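Local coordinates for protein 2-hydroxychromene-2-carboxylate isomerase (Pseudomonas putida, PDB 2IMF) that catalyses the reversible glutathione-dependent isomerization of 2-hydroxychromene-2-carboxylate to trans-O-hydroxybenzylidenepyruvate in naphthalene degradation, at residues A[10-22]-A[66-78]. Sequence-based numbering, arbitrary orientation. Where two conformers were deposited one is given.
Sequences LSPFSYLANQRLS and DLQRWAQLYGIPL. With GSH (glutathione), chain E; TOM (4-(2-methoxyphenyl)-2-oxobut-3-enoic acid), chain F; PO4 (phosphate ion), chain D.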
ATOM      1  N   LEU A  10     -11.639 -13.275  -1.150  1.00 12.33           N
ATOM      2  CA  LEU A  10     -11.326 -12.971   0.288  1.00 13.30           C
ATOM      3  C   LEU A  10     -10.825 -11.576   0.497  1.00 12.91           C
ATOM      4  O   LEU A  10     -10.777 -11.107   1.621  1.00 13.42           O
ATOM      5  CB  LEU A  10     -10.320 -13.953   0.911  1.00 13.90           C
ATOM      6  CG  LEU A  10      -8.898 -13.909   0.384  1.00 15.55           C
ATOM      7  CD1 LEU A  10      -8.077 -12.768   1.023  1.00 20.44           C
ATOM      8  CD2 LEU A  10      -8.209 -15.190   0.747  1.00 19.00           C
ATOM      9  N   SER A  11     -10.442 -10.868  -0.586  1.00 12.17           N
ATOM     10  CA  SER A  11      -9.691  -9.603  -0.462  1.00 12.20           C
ATOM     11  C   SER A  11     -10.553  -8.367  -0.512  1.00 13.19           C
ATOM     12  O   SER A  11     -11.126  -8.098  -1.542  1.00 12.18           O
ATOM     13  CB  SER A  11      -8.643  -9.604  -1.558  1.00 12.89           C
ATOM     14  OG  SER A  11      -8.030  -8.304  -1.724  1.00 12.43           O
ATOM     15  N   PRO A  12     -10.584  -7.618   0.591  1.00 11.00           N
ATOM     16  CA  PRO A  12     -11.373  -6.380   0.561  1.00 11.10           C
ATOM     17  C   PRO A  12     -10.745  -5.300  -0.331  1.00 13.10           C
ATOM     18  O   PRO A  12     -11.476  -4.483  -0.848  1.00 12.05           O
ATOM     19  CB  PRO A  12     -11.393  -5.933   2.042  1.00 11.74           C
ATOM     20  CG  PRO A  12     -10.128  -6.521   2.627  1.00 12.11           C
ATOM     21  CD  PRO A  12      -9.915  -7.876   1.904  1.00 12.94           C
ATOM     22  N   PHE A  13      -9.422  -5.283  -0.494  1.00 11.89           N
ATOM     23  CA  PHE A  13      -8.837  -4.354  -1.446  1.00 11.89           C
ATOM     24  C   PHE A  13      -9.224  -4.744  -2.856  1.00 12.42           C
ATOM     25  O   PHE A  13      -9.377  -3.854  -3.722  1.00 11.86           O
ATOM     26  CB  PHE A  13      -7.326  -4.344  -1.209  1.00 12.34           C
ATOM     27  CG  PHE A  13      -6.965  -3.644   0.097  1.00 11.10           C
ATOM     28  CD1 PHE A  13      -7.065  -2.266   0.224  1.00 10.88           C
ATOM     29  CD2 PHE A  13      -6.577  -4.391   1.171  1.00 13.54           C
ATOM     30  CE1 PHE A  13      -6.747  -1.632   1.410  1.00 14.02           C
ATOM     31  CE2 PHE A  13      -6.224  -3.760   2.402  1.00 15.75           C
ATOM     32  CZ  PHE A  13      -6.343  -2.397   2.502  1.00 14.99           C
ATOM     33  N   SER A  14      -9.468  -6.021  -3.109  1.00 11.56           N
ATOM     34  CA  SER A  14      -9.969  -6.448  -4.412  1.00 11.71           C
ATOM     35  C   SER A  14     -11.416  -6.054  -4.670  1.00 12.46           C
ATOM     36  O   SER A  14     -11.798  -5.744  -5.815  1.00 12.81           O
ATOM     37  CB  SER A  14      -9.805  -7.944  -4.610  1.00 11.22           C
ATOM     38  OG  SER A  14      -8.430  -8.307  -4.662  1.00 12.74           O
ATOM     39  N   TYR A  15     -12.235  -6.022  -3.585  1.00 11.35           N
ATOM     40  CA  TYR A  15     -13.599  -5.596  -3.670  1.00 12.57           C
ATOM     41  C   TYR A  15     -13.565  -4.151  -4.106  1.00 12.02           C
ATOM     42  O   TYR A  15     -14.298  -3.740  -5.035  1.00 12.50           O
ATOM     43  CB  TYR A  15     -14.220  -5.690  -2.288  1.00 12.59           C
ATOM     44  CG  TYR A  15     -15.478  -4.904  -2.112  1.00 12.52           C
ATOM     45  CD1 TYR A  15     -16.640  -5.230  -2.822  1.00 13.32           C
ATOM     46  CD2 TYR A  15     -15.531  -3.883  -1.164  1.00 12.80           C
ATOM     47  CE1 TYR A  15     -17.859  -4.504  -2.565  1.00 12.40           C
ATOM     48  CE2 TYR A  15     -16.725  -3.187  -0.896  1.00 14.58           C
ATOM     49  CZ  TYR A  15     -17.860  -3.505  -1.658  1.00 14.83           C
ATOM     50  OH  TYR A  15     -19.071  -2.846  -1.476  1.00 15.72           O
ATOM     51  N   LEU A  16     -12.728  -3.323  -3.462  1.00 12.93           N
ATOM     52  CA  LEU A  16     -12.628  -1.898  -3.826  1.00 12.44           C
ATOM     53  C   LEU A  16     -12.155  -1.758  -5.293  1.00 13.68           C
ATOM     54  O   LEU A  16     -12.713  -0.996  -6.098  1.00 13.24           O
ATOM     55  CB  LEU A  16     -11.605  -1.217  -2.959  1.00 13.54           C
ATOM     56  CG  LEU A  16     -12.057  -1.036  -1.490  1.00 14.01           C
ATOM     57  CD1 LEU A  16     -10.886  -0.552  -0.654  1.00 15.07           C
ATOM     58  CD2 LEU A  16     -13.260  -0.015  -1.394  1.00 13.98           C
ATOM     59  N   ALA A  17     -11.085  -2.461  -5.669  1.00 12.34           N
ATOM     60  CA  ALA A  17     -10.593  -2.404  -7.056  1.00 12.61           C
ATOM     61  C   ALA A  17     -11.636  -2.835  -8.050  1.00 13.94           C
ATOM     62  O   ALA A  17     -11.754  -2.206  -9.132  1.00 14.52           O
ATOM     63  CB  ALA A  17      -9.299  -3.235  -7.216  1.00 13.57           C
ATOM     64  N   ASN A  18     -12.375  -3.899  -7.759  1.00 13.52           N
ATOM     65  CA  ASN A  18     -13.394  -4.301  -8.703  1.00 13.35           C
ATOM     66  C   ASN A  18     -14.440  -3.241  -8.868  1.00 14.51           C
ATOM     67  O   ASN A  18     -14.866  -3.070 -10.007  1.00 16.08           O
ATOM     68  CB  ASN A  18     -14.035  -5.603  -8.220  1.00 14.04           C
ATOM     69  CG  ASN A  18     -15.078  -6.078  -9.158  1.00 14.47           C
ATOM     70  OD1 ASN A  18     -14.771  -6.375 -10.303  1.00 16.27           O
ATOM     71  ND2 ASN A  18     -16.332  -6.027  -8.723  1.00 14.64           N
ATOM     72  N   GLN A  19     -14.832  -2.567  -7.801  1.00 14.43           N
ATOM     73  CA  GLN A  19     -15.860  -1.495  -7.945  1.00 16.94           C
ATOM     74  C   GLN A  19     -15.334  -0.424  -8.902  1.00 17.76           C
ATOM     75  O   GLN A  19     -16.076   0.041  -9.789  1.00 17.55           O
ATOM     76  CB  GLN A  19     -16.102  -0.858  -6.545  0.70 16.12           C
ATOM     77  CG  GLN A  19     -16.925   0.503  -6.478  0.70 19.23           C
ATOM     78  CD  GLN A  19     -18.359   0.325  -6.901  0.70 24.21           C
ATOM     79  OE1 GLN A  19     -18.910  -0.774  -6.888  0.70 22.75           O
ATOM     80  NE2 GLN A  19     -18.984   1.430  -7.262  0.70 23.74           N
ATOM     81  N   ARG A  20     -14.067  -0.016  -8.737  1.00 16.34           N
ATOM     82  CA  ARG A  20     -13.568   1.110  -9.524  1.00 17.86           C
ATOM     83  C   ARG A  20     -13.367   0.632 -10.929  1.00 17.80           C
ATOM     84  O   ARG A  20     -13.741   1.352 -11.879  1.00 18.32           O
ATOM     85  CB  ARG A  20     -12.265   1.582  -8.905  1.00 17.70           C
ATOM     86  CG  ARG A  20     -11.452   2.585  -9.731  1.00 19.09           C
ATOM     87  CD  ARG A  20     -10.678   3.342  -8.740  1.00 20.14           C
ATOM     88  NE  ARG A  20      -9.801   4.396  -9.298  1.00 21.08           N
ATOM     89  CZ  ARG A  20      -9.084   5.215  -8.532  1.00 22.33           C
ATOM     90  NH1 ARG A  20      -9.064   5.111  -7.182  1.00 19.53           N
ATOM     91  NH2 ARG A  20      -8.275   6.078  -9.130  1.00 21.26           N
ATOM     92  N   LEU A  21     -12.831  -0.566 -11.168  1.00 14.49           N
ATOM     93  CA  LEU A  21     -12.694  -1.098 -12.517  1.00 16.56           C
ATOM     94  C   LEU A  21     -14.026  -1.260 -13.211  1.00 17.36           C
ATOM     95  O   LEU A  21     -14.105  -1.002 -14.421  1.00 18.58           O
ATOM     96  CB  LEU A  21     -11.940  -2.417 -12.543  1.00 14.46           C
ATOM     97  CG  LEU A  21     -10.476  -2.236 -12.147  1.00 14.15           C
ATOM     98  CD1 LEU A  21      -9.931  -3.639 -11.711  1.00 17.58           C
ATOM     99  CD2 LEU A  21      -9.685  -1.717 -13.400  1.00 15.56           C
ATOM    100  N   SER A  22     -15.044  -1.698 -12.502  1.00 16.55           N
ATOM    101  CA  SER A  22     -16.376  -1.875 -13.135  1.00 19.08           C
ATOM    102  C   SER A  22     -16.904  -0.559 -13.594  1.00 20.88           C
ATOM    103  O   SER A  22     -17.502  -0.545 -14.686  1.00 21.20           O
ATOM    104  CB  SER A  22     -17.317  -2.527 -12.172  0.33 19.46           C
ATOM    105  OG  SER A  22     -16.966  -3.877 -12.176  0.33 17.35           O
ATOM    106  N   ASP A  66      -8.564   2.162   6.908  1.00 13.01           N
ATOM    107  CA  ASP A  66      -8.219   2.471   5.519  1.00 13.18           C
ATOM    108  C   ASP A  66      -9.332   2.002   4.606  1.00 11.58           C
ATOM    109  O   ASP A  66      -9.777   2.723   3.687  1.00 12.18           O
ATOM    110  CB  ASP A  66      -6.902   1.737   5.191  1.00 13.50           C
ATOM    111  CG  ASP A  66      -6.308   2.200   3.881  1.00 14.05           C
ATOM    112  OD1 ASP A  66      -6.412   3.381   3.472  1.00 12.44           O
ATOM    113  OD2 ASP A  66      -5.838   1.319   3.118  1.00 15.63           O
ATOM    114  N   LEU A  67      -9.778   0.756   4.820  1.00 11.14           N
ATOM    115  CA  LEU A  67     -10.877   0.214   4.000  1.00 11.22           C
ATOM    116  C   LEU A  67     -12.140   1.056   4.065  1.00 13.26           C
ATOM    117  O   LEU A  67     -12.743   1.309   3.046  1.00 13.59           O
ATOM    118  CB  LEU A  67     -11.143  -1.236   4.381  1.00 12.50           C
ATOM    119  CG  LEU A  67     -10.008  -2.193   3.947  1.00 12.11           C
ATOM    120  CD1 LEU A  67     -10.158  -3.534   4.676  1.00 13.27           C
ATOM    121  CD2 LEU A  67      -9.970  -2.404   2.425  1.00 12.05           C
ATOM    122  N   GLN A  68     -12.505   1.500   5.268  1.00 12.60           N
ATOM    123  CA  GLN A  68     -13.675   2.398   5.339  1.00 13.79           C
ATOM    124  C   GLN A  68     -13.461   3.747   4.661  1.00 14.68           C
ATOM    125  O   GLN A  68     -14.363   4.305   4.055  1.00 15.20           O
ATOM    126  CB  GLN A  68     -14.093   2.639   6.761  1.00 14.93           C
ATOM    127  CG  GLN A  68     -14.672   1.399   7.413  1.00 16.48           C
ATOM    128  CD  GLN A  68     -15.868   0.754   6.676  1.00 16.99           C
ATOM    129  OE1 GLN A  68     -16.819   1.421   6.291  1.00 20.76           O
ATOM    130  NE2 GLN A  68     -15.801  -0.541   6.452  1.00 15.41           N
ATOM    131  N   ARG A  69     -12.233   4.250   4.744  1.00 13.62           N
ATOM    132  CA  ARG A  69     -11.954   5.510   4.062  1.00 14.31           C
ATOM    133  C   ARG A  69     -12.155   5.345   2.584  1.00 15.84           C
ATOM    134  O   ARG A  69     -12.757   6.170   1.905  1.00 15.49           O
ATOM    135  CB  ARG A  69     -10.524   6.008   4.371  1.00 13.20           C
ATOM    136  CG  ARG A  69     -10.382   6.555   5.757  1.00 14.51           C
ATOM    137  CD  ARG A  69      -8.870   6.547   6.132  1.00 13.11           C
ATOM    138  NE  ARG A  69      -8.781   7.234   7.421  1.00 15.18           N
ATOM    139  CZ  ARG A  69      -7.741   7.102   8.241  1.00 15.62           C
ATOM    140  NH1 ARG A  69      -6.661   6.425   7.857  1.00 15.82           N
ATOM    141  NH2 ARG A  69      -7.684   7.742   9.402  1.00 17.24           N
ATOM    142  N   TRP A  70     -11.676   4.267   1.979  1.00 14.04           N
ATOM    143  CA  TRP A  70     -11.885   4.086   0.572  1.00 13.76           C
ATOM    144  C   TRP A  70     -13.338   3.794   0.199  1.00 13.88           C
ATOM    145  O   TRP A  70     -13.784   4.239  -0.854  1.00 15.25           O
ATOM    146  CB  TRP A  70     -11.023   2.895   0.070  1.00 13.69           C
ATOM    147  CG  TRP A  70      -9.551   3.244  -0.065  1.00 11.81           C
ATOM    148  CD1 TRP A  70      -8.571   2.975   0.858  1.00 14.56           C
ATOM    149  CD2 TRP A  70      -8.926   3.928  -1.122  1.00 14.37           C
ATOM    150  NE1 TRP A  70      -7.361   3.425   0.397  1.00 13.12           N
ATOM    151  CE2 TRP A  70      -7.549   4.045  -0.819  1.00 12.59           C
ATOM    152  CE3 TRP A  70      -9.403   4.488  -2.315  1.00 13.95           C
ATOM    153  CZ2 TRP A  70      -6.640   4.682  -1.710  1.00 12.75           C
ATOM    154  CZ3 TRP A  70      -8.509   5.078  -3.185  1.00 14.22           C
ATOM    155  CH2 TRP A  70      -7.156   5.195  -2.861  1.00 15.31           C
ATOM    156  N   ALA A  71     -14.015   3.043   1.056  1.00 14.08           N
ATOM    157  CA  ALA A  71     -15.430   2.727   0.752  1.00 15.22           C
ATOM    158  C   ALA A  71     -16.193   4.057   0.733  1.00 17.16           C
ATOM    159  O   ALA A  71     -17.084   4.237  -0.105  1.00 17.97           O
ATOM    160  CB  ALA A  71     -15.955   1.839   1.804  1.00 14.78           C
ATOM    161  N   GLN A  72     -15.869   4.946   1.657  1.00 16.73           N
ATOM    162  CA  GLN A  72     -16.549   6.283   1.684  1.00 19.78           C
ATOM    163  C   GLN A  72     -16.215   7.084   0.449  1.00 20.06           C
ATOM    164  O   GLN A  72     -17.114   7.685  -0.147  1.00 21.82           O
ATOM    165  CB  GLN A  72     -16.108   7.085   2.891  0.50 20.19           C
ATOM    166  CG  GLN A  72     -16.561   6.542   4.206  0.50 24.93           C
ATOM    167  CD  GLN A  72     -18.023   6.834   4.524  0.50 30.04           C
ATOM    168  OE1 GLN A  72     -18.821   5.915   4.755  0.50 32.00           O
ATOM    169  NE2 GLN A  72     -18.379   8.115   4.546  0.50 30.28           N
ATOM    170  N   LEU A  73     -14.950   7.064  -0.012  1.00 18.09           N
ATOM    171  CA  LEU A  73     -14.590   7.752  -1.240  1.00 18.31           C
ATOM    172  C   LEU A  73     -15.354   7.222  -2.390  1.00 19.17           C
ATOM    173  O   LEU A  73     -15.733   7.957  -3.309  1.00 20.50           O
ATOM    174  CB  LEU A  73     -13.091   7.681  -1.523  1.00 18.60           C
ATOM    175  CG  LEU A  73     -12.174   8.470  -0.574  1.00 18.64           C
ATOM    176  CD1 LEU A  73     -10.712   8.141  -0.918  1.00 19.74           C
ATOM    177  CD2 LEU A  73     -12.422   9.999  -0.644  1.00 20.51           C
ATOM    178  N   TYR A  74     -15.544   5.900  -2.428  1.00 17.13           N
ATOM    179  CA  TYR A  74     -16.215   5.265  -3.565  1.00 17.98           C
ATOM    180  C   TYR A  74     -17.752   5.271  -3.460  1.00 17.86           C
ATOM    181  O   TYR A  74     -18.415   4.940  -4.451  1.00 20.80           O
ATOM    182  CB  TYR A  74     -15.721   3.809  -3.691  1.00 17.95           C
ATOM    183  CG  TYR A  74     -14.295   3.629  -4.213  1.00 16.79           C
ATOM    184  CD1 TYR A  74     -13.421   4.709  -4.439  1.00 17.38           C
ATOM    185  CD2 TYR A  74     -13.827   2.335  -4.486  1.00 15.91           C
ATOM    186  CE1 TYR A  74     -12.149   4.496  -4.927  1.00 16.95           C
ATOM    187  CE2 TYR A  74     -12.563   2.120  -4.964  1.00 15.46           C
ATOM    188  CZ  TYR A  74     -11.710   3.217  -5.207  1.00 16.99           C
ATOM    189  OH  TYR A  74     -10.430   3.014  -5.660  1.00 14.80           O
ATOM    190  N   GLY A  75     -18.286   5.619  -2.307  1.00 16.70           N
ATOM    191  CA  GLY A  75     -19.738   5.627  -2.080  1.00 18.10           C
ATOM    192  C   GLY A  75     -20.367   4.268  -1.937  1.00 21.01           C
ATOM    193  O   GLY A  75     -21.545   4.104  -2.309  1.00 21.16           O
ATOM    194  N   ILE A  76     -19.652   3.302  -1.355  1.00 19.31           N
ATOM    195  CA  ILE A  76     -20.165   1.958  -1.272  1.00 18.78           C
ATOM    196  C   ILE A  76     -19.999   1.456   0.161  1.00 17.68           C
ATOM    197  O   ILE A  76     -19.130   1.926   0.883  1.00 18.00           O
ATOM    198  CB  ILE A  76     -19.425   1.010  -2.271  1.00 18.40           C
ATOM    199  CG1 ILE A  76     -17.919   0.853  -1.935  1.00 18.74           C
ATOM    200  CG2 ILE A  76     -19.592   1.490  -3.675  1.00 21.17           C
ATOM    201  CD1 ILE A  76     -17.161  -0.028  -2.935  1.00 19.69           C
ATOM    202  N   PRO A  77     -20.802   0.455   0.610  1.00 15.77           N
ATOM    203  CA  PRO A  77     -20.621  -0.152   1.922  1.00 15.35           C
ATOM    204  C   PRO A  77     -19.410  -1.069   1.860  1.00 15.36           C
ATOM    205  O   PRO A  77     -19.058  -1.593   0.799  1.00 15.80           O
ATOM    206  CB  PRO A  77     -21.904  -1.020   2.077  1.00 17.20           C
ATOM    207  CG  PRO A  77     -22.351  -1.284   0.747  1.00 18.55           C
ATOM    208  CD  PRO A  77     -22.007  -0.072  -0.076  1.00 17.82           C
ATOM    209  N   LEU A  78     -18.880  -1.353   3.019  1.00 14.00           N
ATOM    210  CA  LEU A  78     -17.871  -2.412   3.085  1.00 13.52           C
ATOM    211  C   LEU A  78     -18.077  -3.000   4.438  1.00 14.21           C
ATOM    212  O   LEU A  78     -17.899  -2.353   5.521  1.00 15.32           O
ATOM    213  CB  LEU A  78     -16.445  -1.821   2.927  1.00 15.22           C
ATOM    214  CG  LEU A  78     -15.320  -2.869   2.764  1.00 13.94           C
ATOM    215  CD1 LEU A  78     -14.189  -2.167   1.959  1.00 15.15           C
ATOM    216  CD2 LEU A  78     -14.807  -3.478   4.077  1.00 13.17           C
TER
HETATM  217  N1  GSH E 301      -2.208  -0.917  -0.472  1.00 13.02           N
HETATM  218  CA1 GSH E 301      -3.091  -1.906  -1.004  1.00 13.96           C
HETATM  219  C1  GSH E 301      -4.328  -1.403  -1.657  1.00 12.81           C
HETATM  220  O11 GSH E 301      -4.993  -2.159  -2.370  1.00 13.60           O
HETATM  221  O12 GSH E 301      -4.629  -0.284  -1.185  1.00 14.93           O
HETATM  222  CB1 GSH E 301      -3.003  -3.250  -0.292  1.00 13.48           C
HETATM  223  CG1 GSH E 301      -3.424  -4.495  -1.073  1.00 12.07           C
HETATM  224  CD1 GSH E 301      -3.280  -5.724  -0.220  1.00 14.80           C
HETATM  225  OE1 GSH E 301      -2.825  -5.605   1.024  1.00 16.21           O
HETATM  226  N2  GSH E 301      -3.628  -6.897  -0.693  1.00 13.74           N
HETATM  227  CA2 GSH E 301      -3.367  -8.161  -0.015  1.00 13.23           C
HETATM  228  C2  GSH E 301      -2.218  -8.897  -0.553  1.00 13.70           C
HETATM  229  O2  GSH E 301      -2.098  -9.006  -1.894  1.00 14.00           O
HETATM  230  CB2 GSH E 301      -4.645  -9.049  -0.155  1.00 13.99           C
HETATM  231  SG2 GSH E 301      -6.048  -8.423   0.846  1.00 18.83           S
HETATM  232  N3  GSH E 301      -1.315  -9.399   0.237  1.00 18.37           N
HETATM  233  CA3 GSH E 301      -0.077  -9.928  -0.336  1.00 18.82           C
HETATM  234  C3  GSH E 301       1.082  -9.111   0.188  1.00 21.68           C
HETATM  235  O31 GSH E 301       2.220  -9.399  -0.224  1.00 21.24           O
HETATM  236  O32 GSH E 301       0.881  -8.207   1.065  1.00 22.99           O
HETATM  237  O8  TOM F 305      -4.112 -10.272   5.002  1.00 38.92           O
HETATM  238  C9  TOM F 305      -4.282 -10.837   3.928  1.00 39.00           C
HETATM  239  C10 TOM F 305      -3.744 -12.131   3.595  1.00 39.18           C
HETATM  240  O11 TOM F 305      -2.516 -12.148   3.335  1.00 40.54           O
HETATM  241  O10 TOM F 305      -4.508 -13.113   3.493  1.00 45.15           O
HETATM  242  C8  TOM F 305      -5.002 -10.207   2.777  1.00 33.61           C
HETATM  243  C7  TOM F 305      -5.528  -9.004   2.765  1.00 25.71           C
HETATM  244  C1  TOM F 305      -6.513  -8.485   3.793  1.00 24.42           C
HETATM  245  C6  TOM F 305      -6.292  -7.187   4.207  1.00 21.40           C
HETATM  246  C5  TOM F 305      -7.125  -6.625   5.168  1.00 23.45           C
HETATM  247  C4  TOM F 305      -8.216  -7.375   5.639  1.00 23.76           C
HETATM  248  C3  TOM F 305      -8.456  -8.668   5.222  1.00 20.58           C
HETATM  249  C2  TOM F 305      -7.577  -9.213   4.269  1.00 25.16           C
HETATM  250  O2  TOM F 305      -7.733 -10.460   3.769  1.00 25.60           O
HETATM  251  C11 TOM F 305      -9.004 -11.030   4.089  1.00 29.17           C
HETATM  252  P   PO4 D 308      -6.929   7.942  -6.062  0.75 22.60           P
HETATM  253  O1  PO4 D 308      -6.769   9.208  -5.199  0.75 28.18           O
HETATM  254  O2  PO4 D 308      -7.087   8.362  -7.523  0.75 25.33           O
HETATM  255  O3  PO4 D 308      -5.868   6.914  -5.745  0.75 28.11           O
HETATM  256  O4  PO4 D 308      -8.228   7.440  -5.536  0.75 27.90           O
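Leu-16 is the knob of the apolar packing between the nearly parallel helical segments 12-22 and 66-74, set in a hole formed by Leu-67, Trp-70, Ala-71 and Tyr-74. Its CD1 presses on Trp-70 CB (3.5 Å), while CD2 packs against Tyr-74 CD2, and the backbone O of Leu-16 lies at the edge of that ring. Toward the N-terminal end of the contact, the two methyls of Leu-67 part: CD1 meets Pro-12 CG, and CD2 makes a CH-pi contact with Phe-13, 3.5 Å from the ring centroid. The opposite face of that ring lies against CB1 of glutathione, and Asp-66 OD2 approaches its edge. An alanine in place of Phe-13 would probably open a gap between Leu-67 and glutathione, leaving both without the ring surface they share. Ser-11, the N-cap of helix 12-28 and inferred nucleophile, holds OG 3.2 Å from the glutathione SG2.

Two hydrogen bonds join the segments. With CG anti to its backbone N (chi1 162°), Tyr-15 reaches the turn after helix 57-74, where OH donates to Pro-77 O (2.6 Å), nearly in line with the carbonyl; Leu-78 CD1 lies at the edge of its ring, and Ile-76 CD1 touches OH and CZ. The extended Arg-20 sends NH1 almost straight (172°) to Tyr-74 OH, 2.9 Å away and in the guanidinium plane; NH1 and NH2 also bind a phosphate, NE pairs with Glu-188, and Asn-181 is a second partner of Tyr-74 OH.

The contact joins helix 12-28, which follows strand 2-7 of the thioredoxin-like domain, to the end of helix 57-74. Helix 12-28 also packs on that strand and helices 99-115 and 184-198, whereas Asp-66 OD1 forms a salt bridge with Arg-183 of the second subunit, and the Trp-70 ring meets Phe-185 of that subunit.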